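Local atomic coordinates of transcriptional regulator, IclR family (Alicyclobacillus acidocaldarius subsp. acidocaldarius, PDB entry 5TJJ), a protein that probably binds DNA through an N-terminal helix-turn-helix domain and regulates transcription, as other IclR-family repressors and activators do. Residues 146-151 and 179-184; 157-162 and 183-188. All coordinates share one frame; numbering follows the deposited sequence.

Contact 1 of 2, residues 146-151 and 179-184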
ATOM      1  N   PHE A 146       2.122 -25.684 -11.839  1.00 39.94           N
ATOM      2  CA  PHE A 146       2.569 -24.343 -11.482  1.00 42.25           C
ATOM      3  C   PHE A 146       3.589 -23.750 -12.459  1.00 42.76           C
ATOM      4  O   PHE A 146       3.589 -22.528 -12.655  1.00 43.54           O
ATOM      5  CB  PHE A 146       3.049 -24.230 -10.025  1.00 44.18           C
ATOM      6  CG  PHE A 146       4.157 -25.145  -9.664  1.00 46.34           C
ATOM      7  CD1 PHE A 146       5.462 -24.857 -10.031  1.00 49.23           C
ATOM      8  CD2 PHE A 146       3.904 -26.296  -8.921  1.00 49.86           C
ATOM      9  CE1 PHE A 146       6.499 -25.714  -9.684  1.00 50.19           C
ATOM     10  CE2 PHE A 146       4.938 -27.147  -8.568  1.00 51.46           C
ATOM     11  CZ  PHE A 146       6.237 -26.848  -8.940  1.00 50.28           C
ATOM     12  N   GLY A 147       4.443 -24.597 -13.041  1.00 41.80           N
ATOM     13  CA  GLY A 147       5.348 -24.186 -14.093  1.00 42.23           C
ATOM     14  C   GLY A 147       4.598 -23.611 -15.296  1.00 43.03           C
ATOM     15  O   GLY A 147       4.831 -22.475 -15.719  1.00 42.83           O
ATOM     16  N   ARG A 148       3.662 -24.394 -15.815  1.00 43.30           N
ATOM     17  CA  ARG A 148       2.808 -23.956 -16.910  1.00 43.61           C
ATOM     18  C   ARG A 148       2.031 -22.649 -16.657  1.00 43.03           C
ATOM     19  O   ARG A 148       1.711 -21.929 -17.615  1.00 44.11           O
ATOM     20  CB  ARG A 148       1.792 -25.052 -17.228  1.00 44.67           C
ATOM     21  CG  ARG A 148       2.395 -26.290 -17.847  1.00 44.56           C
ATOM     22  CD  ARG A 148       1.347 -27.089 -18.600  1.00 46.14           C
ATOM     23  NE  ARG A 148       0.629 -27.994 -17.719  1.00 46.45           N
ATOM     24  CZ  ARG A 148       1.123 -29.119 -17.223  1.00 46.59           C
ATOM     25  NH1 ARG A 148       2.358 -29.526 -17.524  1.00 47.37           N
ATOM     26  NH2 ARG A 148       0.362 -29.848 -16.430  1.00 48.04           N
ATOM     27  N   CYS A 149       1.688 -22.361 -15.400  1.00 40.66           N
ATOM     28  CA  CYS A 149       1.033 -21.096 -15.110  1.00 41.40           C
ATOM     29  C   CYS A 149       1.941 -19.897 -15.254  1.00 41.71           C
ATOM     30  O   CYS A 149       1.445 -18.839 -15.577  1.00 44.19           O
ATOM     31  CB  CYS A 149       0.406 -21.060 -13.730  1.00 41.93           C
ATOM     32  SG  CYS A 149      -1.074 -22.051 -13.603  1.00 41.35           S
ATOM     33  N   PHE A 150       3.245 -20.045 -14.998  1.00 41.10           N
ATOM     34  CA  PHE A 150       4.210 -18.955 -15.245  1.00 40.68           C
ATOM     35  C   PHE A 150       4.451 -18.844 -16.752  1.00 41.69           C
ATOM     36  O   PHE A 150       4.243 -17.775 -17.338  1.00 45.26           O
ATOM     37  CB  PHE A 150       5.542 -19.179 -14.521  1.00 39.86           C
ATOM     38  CG  PHE A 150       5.480 -19.082 -13.011  1.00 38.94           C
ATOM     39  CD1 PHE A 150       5.408 -17.862 -12.379  1.00 39.18           C
ATOM     40  CD2 PHE A 150       5.576 -20.223 -12.217  1.00 39.96           C
ATOM     41  CE1 PHE A 150       5.391 -17.763 -10.986  1.00 39.69           C
ATOM     42  CE2 PHE A 150       5.566 -20.136 -10.819  1.00 40.47           C
ATOM     43  CZ  PHE A 150       5.465 -18.905 -10.204  1.00 39.95           C
ATOM     44  N   LEU A 151       4.829 -19.956 -17.376  1.00 41.47           N
ATOM     45  CA  LEU A 151       5.231 -19.964 -18.783  1.00 42.00           C
ATOM     46  C   LEU A 151       4.166 -19.552 -19.785  1.00 41.29           C
ATOM     47  O   LEU A 151       4.450 -18.823 -20.717  1.00 40.50           O
ATOM     48  CB  LEU A 151       5.730 -21.331 -19.200  1.00 43.80           C
ATOM     49  CG  LEU A 151       7.217 -21.615 -19.110  1.00 45.67           C
ATOM     50  CD1 LEU A 151       7.468 -22.979 -19.738  1.00 47.01           C
ATOM     51  CD2 LEU A 151       8.021 -20.562 -19.848  1.00 47.73           C
ATOM     52  N   GLU A 179       5.104 -30.684 -29.033  1.00 66.01           N
ATOM     53  CA  GLU A 179       3.802 -30.279 -29.587  1.00 67.10           C
ATOM     54  C   GLU A 179       2.672 -30.377 -28.527  1.00 64.79           C
ATOM     55  O   GLU A 179       1.775 -29.524 -28.481  1.00 62.60           O
ATOM     56  CB  GLU A 179       3.474 -31.042 -30.893  1.00 71.58           C
ATOM     57  CG  GLU A 179       4.262 -30.532 -32.113  1.00 74.55           C
ATOM     58  CD  GLU A 179       3.786 -31.101 -33.464  1.00 78.92           C
ATOM     59  OE1 GLU A 179       3.609 -32.343 -33.567  1.00 82.28           O
ATOM     60  OE2 GLU A 179       3.606 -30.309 -34.431  1.00 77.48           O
ATOM     61  N   GLU A 180       2.742 -31.385 -27.661  1.00 63.94           N
ATOM     62  CA  GLU A 180       1.821 -31.499 -26.514  1.00 63.07           C
ATOM     63  C   GLU A 180       2.006 -30.373 -25.454  1.00 57.21           C
ATOM     64  O   GLU A 180       1.031 -29.840 -24.929  1.00 54.71           O
ATOM     65  CB  GLU A 180       1.976 -32.878 -25.857  1.00 66.29           C
ATOM     66  CG  GLU A 180       0.941 -33.229 -24.795  1.00 69.60           C
ATOM     67  CD  GLU A 180      -0.496 -33.234 -25.314  1.00 74.72           C
ATOM     68  OE1 GLU A 180      -0.708 -33.446 -26.539  1.00 79.45           O
ATOM     69  OE2 GLU A 180      -1.425 -33.032 -24.487  1.00 76.03           O
ATOM     70  N   TYR A 181       3.247 -30.010 -25.159  1.00 53.24           N
ATOM     71  CA  TYR A 181       3.506 -28.989 -24.165  1.00 50.62           C
ATOM     72  C   TYR A 181       2.987 -27.619 -24.628  1.00 48.57           C
ATOM     73  O   TYR A 181       2.321 -26.907 -23.856  1.00 46.61           O
ATOM     74  CB  TYR A 181       4.996 -28.927 -23.781  1.00 50.35           C
ATOM     75  CG  TYR A 181       5.198 -28.254 -22.439  1.00 48.50           C
ATOM     76  CD1 TYR A 181       5.352 -26.873 -22.356  1.00 47.86           C
ATOM     77  CD2 TYR A 181       5.194 -28.989 -21.252  1.00 48.10           C
ATOM     78  CE1 TYR A 181       5.496 -26.238 -21.131  1.00 47.49           C
ATOM     79  CE2 TYR A 181       5.357 -28.368 -20.023  1.00 47.46           C
ATOM     80  CZ  TYR A 181       5.503 -26.980 -19.962  1.00 46.82           C
ATOM     81  OH  TYR A 181       5.657 -26.300 -18.757  1.00 45.16           O
ATOM     82  N   VAL A 182       3.246 -27.282 -25.890  1.00 48.28           N
ATOM     83  CA  VAL A 182       2.702 -26.059 -26.490  1.00 48.40           C
ATOM     84  C   VAL A 182       1.176 -26.041 -26.416  1.00 49.35           C
ATOM     85  O   VAL A 182       0.599 -25.026 -26.050  1.00 48.50           O
ATOM     86  CB  VAL A 182       3.195 -25.841 -27.948  1.00 49.02           C
ATOM     87  CG1 VAL A 182       2.441 -24.713 -28.638  1.00 48.99           C
ATOM     88  CG2 VAL A 182       4.677 -25.529 -27.958  1.00 47.96           C
ATOM     89  N   ARG A 183       0.534 -27.157 -26.735  1.00 52.20           N
ATOM     90  CA  ARG A 183      -0.924 -27.258 -26.616  1.00 55.61           C
ATOM     91  C   ARG A 183      -1.391 -27.051 -25.158  1.00 51.87           C
ATOM     92  O   ARG A 183      -2.379 -26.355 -24.912  1.00 50.30           O
ATOM     93  CB  ARG A 183      -1.440 -28.604 -27.171  1.00 61.57           C
ATOM     94  CG  ARG A 183      -2.928 -28.600 -27.511  1.00 67.09           C
ATOM     95  CD  ARG A 183      -3.431 -29.982 -27.934  1.00 73.47           C
ATOM     96  NE  ARG A 183      -3.306 -30.947 -26.831  1.00 75.76           N
ATOM     97  CZ  ARG A 183      -4.120 -31.038 -25.770  1.00 77.81           C
ATOM     98  NH1 ARG A 183      -5.172 -30.221 -25.627  1.00 79.03           N
ATOM     99  NH2 ARG A 183      -3.879 -31.960 -24.836  1.00 78.11           N
ATOM    100  N   LEU A 184      -0.674 -27.654 -24.211  1.00 49.20           N
ATOM    101  CA  LEU A 184      -0.922 -27.421 -22.788  1.00 47.33           C
ATOM    102  C   LEU A 184      -0.703 -25.956 -22.344  1.00 43.70           C
ATOM    103  O   LEU A 184      -1.479 -25.444 -21.531  1.00 40.95           O
ATOM    104  CB  LEU A 184      -0.085 -28.375 -21.922  1.00 47.84           C
ATOM    105  CG  LEU A 184      -0.552 -29.831 -21.969  1.00 50.38           C
ATOM    106  CD1 LEU A 184       0.302 -30.683 -21.062  1.00 49.80           C
ATOM    107  CD2 LEU A 184      -2.021 -29.941 -21.589  1.00 51.16           C
TER

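Contact 2 of 2, residues 157-162 and 183-188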
ATOM      1  N   SER A 157       8.285 -16.612 -27.637  1.00 43.81           N
ATOM      2  CA  SER A 157       9.756 -16.782 -27.810  1.00 43.62           C
ATOM      3  C   SER A 157      10.404 -17.483 -26.601  1.00 42.04           C
ATOM      4  O   SER A 157      11.317 -18.247 -26.773  1.00 42.28           O
ATOM      5  CB  SER A 157      10.470 -15.457 -28.148  1.00 43.59           C
ATOM      6  OG  SER A 157      10.293 -14.527 -27.104  1.00 44.73           O
ATOM      7  N   THR A 158       9.892 -17.246 -25.399  1.00 40.92           N
ATOM      8  CA  THR A 158      10.334 -17.954 -24.208  1.00 39.79           C
ATOM      9  C   THR A 158       9.903 -19.426 -24.257  1.00 39.58           C
ATOM     10  O   THR A 158      10.670 -20.310 -23.874  1.00 38.71           O
ATOM     11  CB  THR A 158       9.755 -17.284 -22.945  1.00 39.63           C
ATOM     12  OG1 THR A 158      10.120 -15.898 -22.934  1.00 40.06           O
ATOM     13  CG2 THR A 158      10.276 -17.958 -21.657  1.00 39.81           C
ATOM     14  N   TRP A 159       8.685 -19.693 -24.730  1.00 38.60           N
ATOM     15  CA  TRP A 159       8.234 -21.073 -24.823  1.00 39.23           C
ATOM     16  C   TRP A 159       9.219 -21.841 -25.686  1.00 39.91           C
ATOM     17  O   TRP A 159       9.644 -22.927 -25.326  1.00 41.21           O
ATOM     18  CB  TRP A 159       6.865 -21.249 -25.497  1.00 38.87           C
ATOM     19  CG  TRP A 159       5.731 -20.609 -24.923  1.00 37.72           C
ATOM     20  CD1 TRP A 159       5.674 -19.895 -23.764  1.00 36.81           C
ATOM     21  CD2 TRP A 159       4.403 -20.648 -25.447  1.00 38.42           C
ATOM     22  NE1 TRP A 159       4.384 -19.462 -23.533  1.00 36.46           N
ATOM     23  CE2 TRP A 159       3.576 -19.918 -24.545  1.00 38.08           C
ATOM     24  CE3 TRP A 159       3.829 -21.214 -26.591  1.00 39.22           C
ATOM     25  CZ2 TRP A 159       2.201 -19.755 -24.748  1.00 38.40           C
ATOM     26  CZ3 TRP A 159       2.469 -21.031 -26.815  1.00 40.55           C
ATOM     27  CH2 TRP A 159       1.661 -20.315 -25.882  1.00 39.94           C
ATOM     28  N   ARG A 160       9.540 -21.270 -26.837  1.00 40.56           N
ATOM     29  CA  ARG A 160      10.436 -21.904 -27.778  1.00 42.72           C
ATOM     30  C   ARG A 160      11.841 -22.077 -27.217  1.00 42.59           C
ATOM     31  O   ARG A 160      12.445 -23.138 -27.442  1.00 43.34           O
ATOM     32  CB  ARG A 160      10.457 -21.173 -29.112  1.00 45.08           C
ATOM     33  CG  ARG A 160       9.186 -21.359 -29.914  1.00 47.74           C
ATOM     34  CD  ARG A 160       9.342 -20.876 -31.340  1.00 50.27           C
ATOM     35  NE  ARG A 160       9.333 -19.425 -31.388  1.00 52.20           N
ATOM     36  CZ  ARG A 160       8.243 -18.640 -31.353  1.00 54.06           C
ATOM     37  NH1 ARG A 160       8.394 -17.311 -31.416  1.00 52.63           N
ATOM     38  NH2 ARG A 160       7.002 -19.163 -31.254  1.00 55.75           N
ATOM     39  N   ARG A 161      12.341 -21.086 -26.472  1.00 40.84           N
ATOM     40  CA  ARG A 161      13.649 -21.216 -25.835  1.00 42.17           C
ATOM     41  C   ARG A 161      13.648 -22.375 -24.841  1.00 42.88           C
ATOM     42  O   ARG A 161      14.523 -23.238 -24.886  1.00 44.04           O
ATOM     43  CB  ARG A 161      14.114 -19.917 -25.129  1.00 41.06           C
ATOM     44  CG  ARG A 161      15.519 -20.026 -24.514  1.00 41.39           C
ATOM     45  CD  ARG A 161      15.972 -18.782 -23.771  1.00 41.85           C
ATOM     46  NE  ARG A 161      15.051 -18.399 -22.686  1.00 41.65           N
ATOM     47  CZ  ARG A 161      14.909 -19.050 -21.524  1.00 41.18           C
ATOM     48  NH1 ARG A 161      15.586 -20.173 -21.266  1.00 41.59           N
ATOM     49  NH2 ARG A 161      14.051 -18.594 -20.633  1.00 40.92           N
ATOM     50  N   VAL A 162      12.670 -22.388 -23.946  1.00 43.78           N
ATOM     51  CA  VAL A 162      12.598 -23.417 -22.898  1.00 45.37           C
ATOM     52  C   VAL A 162      12.443 -24.831 -23.496  1.00 47.52           C
ATOM     53  O   VAL A 162      13.113 -25.783 -23.045  1.00 48.79           O
ATOM     54  CB  VAL A 162      11.483 -23.095 -21.898  1.00 45.59           C
ATOM     55  CG1 VAL A 162      11.257 -24.254 -20.944  1.00 47.48           C
ATOM     56  CG2 VAL A 162      11.834 -21.828 -21.109  1.00 45.19           C
ATOM     57  N   ARG A 183       0.534 -27.157 -26.735  1.00 52.20           N
ATOM     58  CA  ARG A 183      -0.924 -27.258 -26.616  1.00 55.61           C
ATOM     59  C   ARG A 183      -1.391 -27.051 -25.158  1.00 51.87           C
ATOM     60  O   ARG A 183      -2.379 -26.355 -24.912  1.00 50.30           O
ATOM     61  CB  ARG A 183      -1.440 -28.604 -27.171  1.00 61.57           C
ATOM     62  CG  ARG A 183      -2.928 -28.600 -27.511  1.00 67.09           C
ATOM     63  CD  ARG A 183      -3.431 -29.982 -27.934  1.00 73.47           C
ATOM     64  NE  ARG A 183      -3.306 -30.947 -26.831  1.00 75.76           N
ATOM     65  CZ  ARG A 183      -4.120 -31.038 -25.770  1.00 77.81           C
ATOM     66  NH1 ARG A 183      -5.172 -30.221 -25.627  1.00 79.03           N
ATOM     67  NH2 ARG A 183      -3.879 -31.960 -24.836  1.00 78.11           N
ATOM     68  N   LEU A 184      -0.674 -27.654 -24.211  1.00 49.20           N
ATOM     69  CA  LEU A 184      -0.922 -27.421 -22.788  1.00 47.33           C
ATOM     70  C   LEU A 184      -0.703 -25.956 -22.344  1.00 43.70           C
ATOM     71  O   LEU A 184      -1.479 -25.444 -21.531  1.00 40.95           O
ATOM     72  CB  LEU A 184      -0.085 -28.375 -21.922  1.00 47.84           C
ATOM     73  CG  LEU A 184      -0.552 -29.831 -21.969  1.00 50.38           C
ATOM     74  CD1 LEU A 184       0.302 -30.683 -21.062  1.00 49.80           C
ATOM     75  CD2 LEU A 184      -2.021 -29.941 -21.589  1.00 51.16           C
ATOM     76  N   LEU A 185       0.312 -25.286 -22.880  1.00 41.77           N
ATOM     77  CA  LEU A 185       0.488 -23.866 -22.564  1.00 40.93           C
ATOM     78  C   LEU A 185      -0.640 -23.028 -23.168  1.00 42.66           C
ATOM     79  O   LEU A 185      -1.202 -22.155 -22.493  1.00 41.76           O
ATOM     80  CB  LEU A 185       1.842 -23.338 -23.007  1.00 39.42           C
ATOM     81  CG  LEU A 185       3.058 -23.889 -22.264  1.00 38.51           C
ATOM     82  CD1 LEU A 185       4.340 -23.575 -23.029  1.00 37.84           C
ATOM     83  CD2 LEU A 185       3.126 -23.347 -20.848  1.00 37.44           C
ATOM     84  N   GLN A 186      -0.989 -23.306 -24.419  1.00 45.20           N
ATOM     85  CA  GLN A 186      -2.096 -22.595 -25.055  1.00 47.82           C
ATOM     86  C   GLN A 186      -3.359 -22.727 -24.227  1.00 48.96           C
ATOM     87  O   GLN A 186      -4.009 -21.704 -23.963  1.00 49.24           O
ATOM     88  CB  GLN A 186      -2.330 -23.040 -26.509  1.00 49.91           C
ATOM     89  CG  GLN A 186      -1.536 -22.219 -27.504  1.00 51.20           C
ATOM     90  CD  GLN A 186      -1.192 -22.937 -28.814  1.00 54.86           C
ATOM     91  OE1 GLN A 186      -1.544 -24.099 -29.042  1.00 57.55           O
ATOM     92  NE2 GLN A 186      -0.469 -22.235 -29.678  1.00 55.19           N
ATOM     93  N   GLU A 187      -3.689 -23.948 -23.789  1.00 49.77           N
ATOM     94  CA  GLU A 187      -4.953 -24.145 -23.084  1.00 52.70           C
ATOM     95  C   GLU A 187      -4.919 -23.505 -21.698  1.00 50.41           C
ATOM     96  O   GLU A 187      -5.942 -22.968 -21.265  1.00 51.67           O
ATOM     97  CB  GLU A 187      -5.449 -25.615 -23.073  1.00 56.38           C
ATOM     98  CG  GLU A 187      -5.052 -26.468 -21.875  1.00 58.23           C
ATOM     99  CD  GLU A 187      -5.767 -27.825 -21.802  1.00 62.48           C
ATOM    100  OE1 GLU A 187      -6.781 -28.023 -22.502  1.00 66.16           O
ATOM    101  OE2 GLU A 187      -5.319 -28.702 -21.007  1.00 63.66           O
ATOM    102  N   VAL A 188      -3.765 -23.517 -21.022  1.00 46.70           N
ATOM    103  CA  VAL A 188      -3.629 -22.785 -19.767  1.00 42.79           C
ATOM    104  C   VAL A 188      -3.899 -21.290 -19.990  1.00 43.43           C
ATOM    105  O   VAL A 188      -4.566 -20.665 -19.194  1.00 42.05           O
ATOM    106  CB  VAL A 188      -2.247 -22.981 -19.110  1.00 41.11           C
ATOM    107  CG1 VAL A 188      -2.028 -22.015 -17.946  1.00 40.05           C
ATOM    108  CG2 VAL A 188      -2.072 -24.389 -18.591  1.00 40.63           C
TER

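Contact 1 of 2, residues 146-151 and 179-184
Y181 reaches out from helix 178-191 and sets its hydroxyl against the aliphatic part of R148: OH lies 3.4 Å from R148 CG. The same end of the ring meets L151, whose CD1 is 4.1 Å from Y181 CE1, so the phenol end touches two side chains one helical turn apart. The tyrosine reaches the neighbouring helix, although its CB does not point that way, because chi1 of -159° swings the ring away from its own backbone N. L184, a turn further on, packs obliquely across the arginine chain; its CB is 3.8 Å from R148 CD, and its CD1 lies over one face of the guanidinium, toward the rim. Y181 CE2 comes to the edge of that group, 4.1 Å from NH1, with the two planes 76° apart. This packing belongs to the GAF-like C-terminal domain of IclR regulators, where helix 144-151 lies between the antiparallel sheet and helix 178-191, the two segments crossing at -72°. Arginine suits its place because its methylenes pack against Y181 and L184 while a bend at chi3 helps direct the nitrogens of its flanked guanidinium to polar partners beyond: NH1 to a salt bridge with E199, NH2 to the carbonyl of V195. Tyrosine likewise combines an apolar ring with a polar end, its buried OH being hydrogen-bonded to the backbone O of Y142.

Contact 2 of 2, residues 157-162 and 183-188
In the helical part of the GAF-like C-terminal domain, helix 156-164 packs on helix 178-191 through one large aromatic side chain, W159, laid against L185. The central interaction is a CH-pi contact: the methyl CD1 of L185 sits 3.8 Å from the centroid of the five-membered ring of W159 and only 10° off its normal, so it comes down on the face of the pyrrole part. The benzo part of the indole is met by the root of the same leucine, L185 CB approaching W159 CZ2 to 4.0 Å. Leucine suits this place because one methyl, CD1, covers the pyrrole part and CB the benzo part, while the other branch, CD2, packs on L151; the leucine and tryptophan side chains run antiparallel alongside one another. Tryptophan suits the other side: its long, flat ring bridges two backbones whose nearest CA atoms, those of W159 and L185, are still 8.5 Å apart. With CG anti to the carbonyl carbon (chi1 -60°), the indole projects across to the second helix, where V182 and R189 also touch it. Its one polar atom, NE1, is satisfied by a hydrogen bond to the backbone O of L151, which ties the ring to the end of helix 144-151. Cut back to an alanine, this position would probably leave the L185 methyl without the aromatic face it rests on and the L151 carbonyl without its indole donor. At the far end of the indole Q186 takes over, on the more exposed margin of the contact. It crosses the ring at about a right angle, its amide plane turned 70° from the indole, and its CG methylene lies at the ring edge, 4.1 Å from W159 CH2.

Overall arrangement
From the N terminus, the chain passes along helix 144-151, which supplies the first side of contact 1, and then enters helix 156-164, which supplies that of contact 2. Both contacts close on helix 178-191, whose residues R183 and L184 fall within both segments there. The 27 residues between 146-151 and 179-184 include all of 157-162, while contact 2 ends later, at 183-188, so the two closures interlock rather than nest. Their centres lie 5 Å apart, and packing of L185 CD2 on L151 CB (3.7 Å) joins them directly. Together they tie three successive helices into one cluster, whose innermost member, 144-151, meets strand 218-227 of the sheet through F146, C149 and F150.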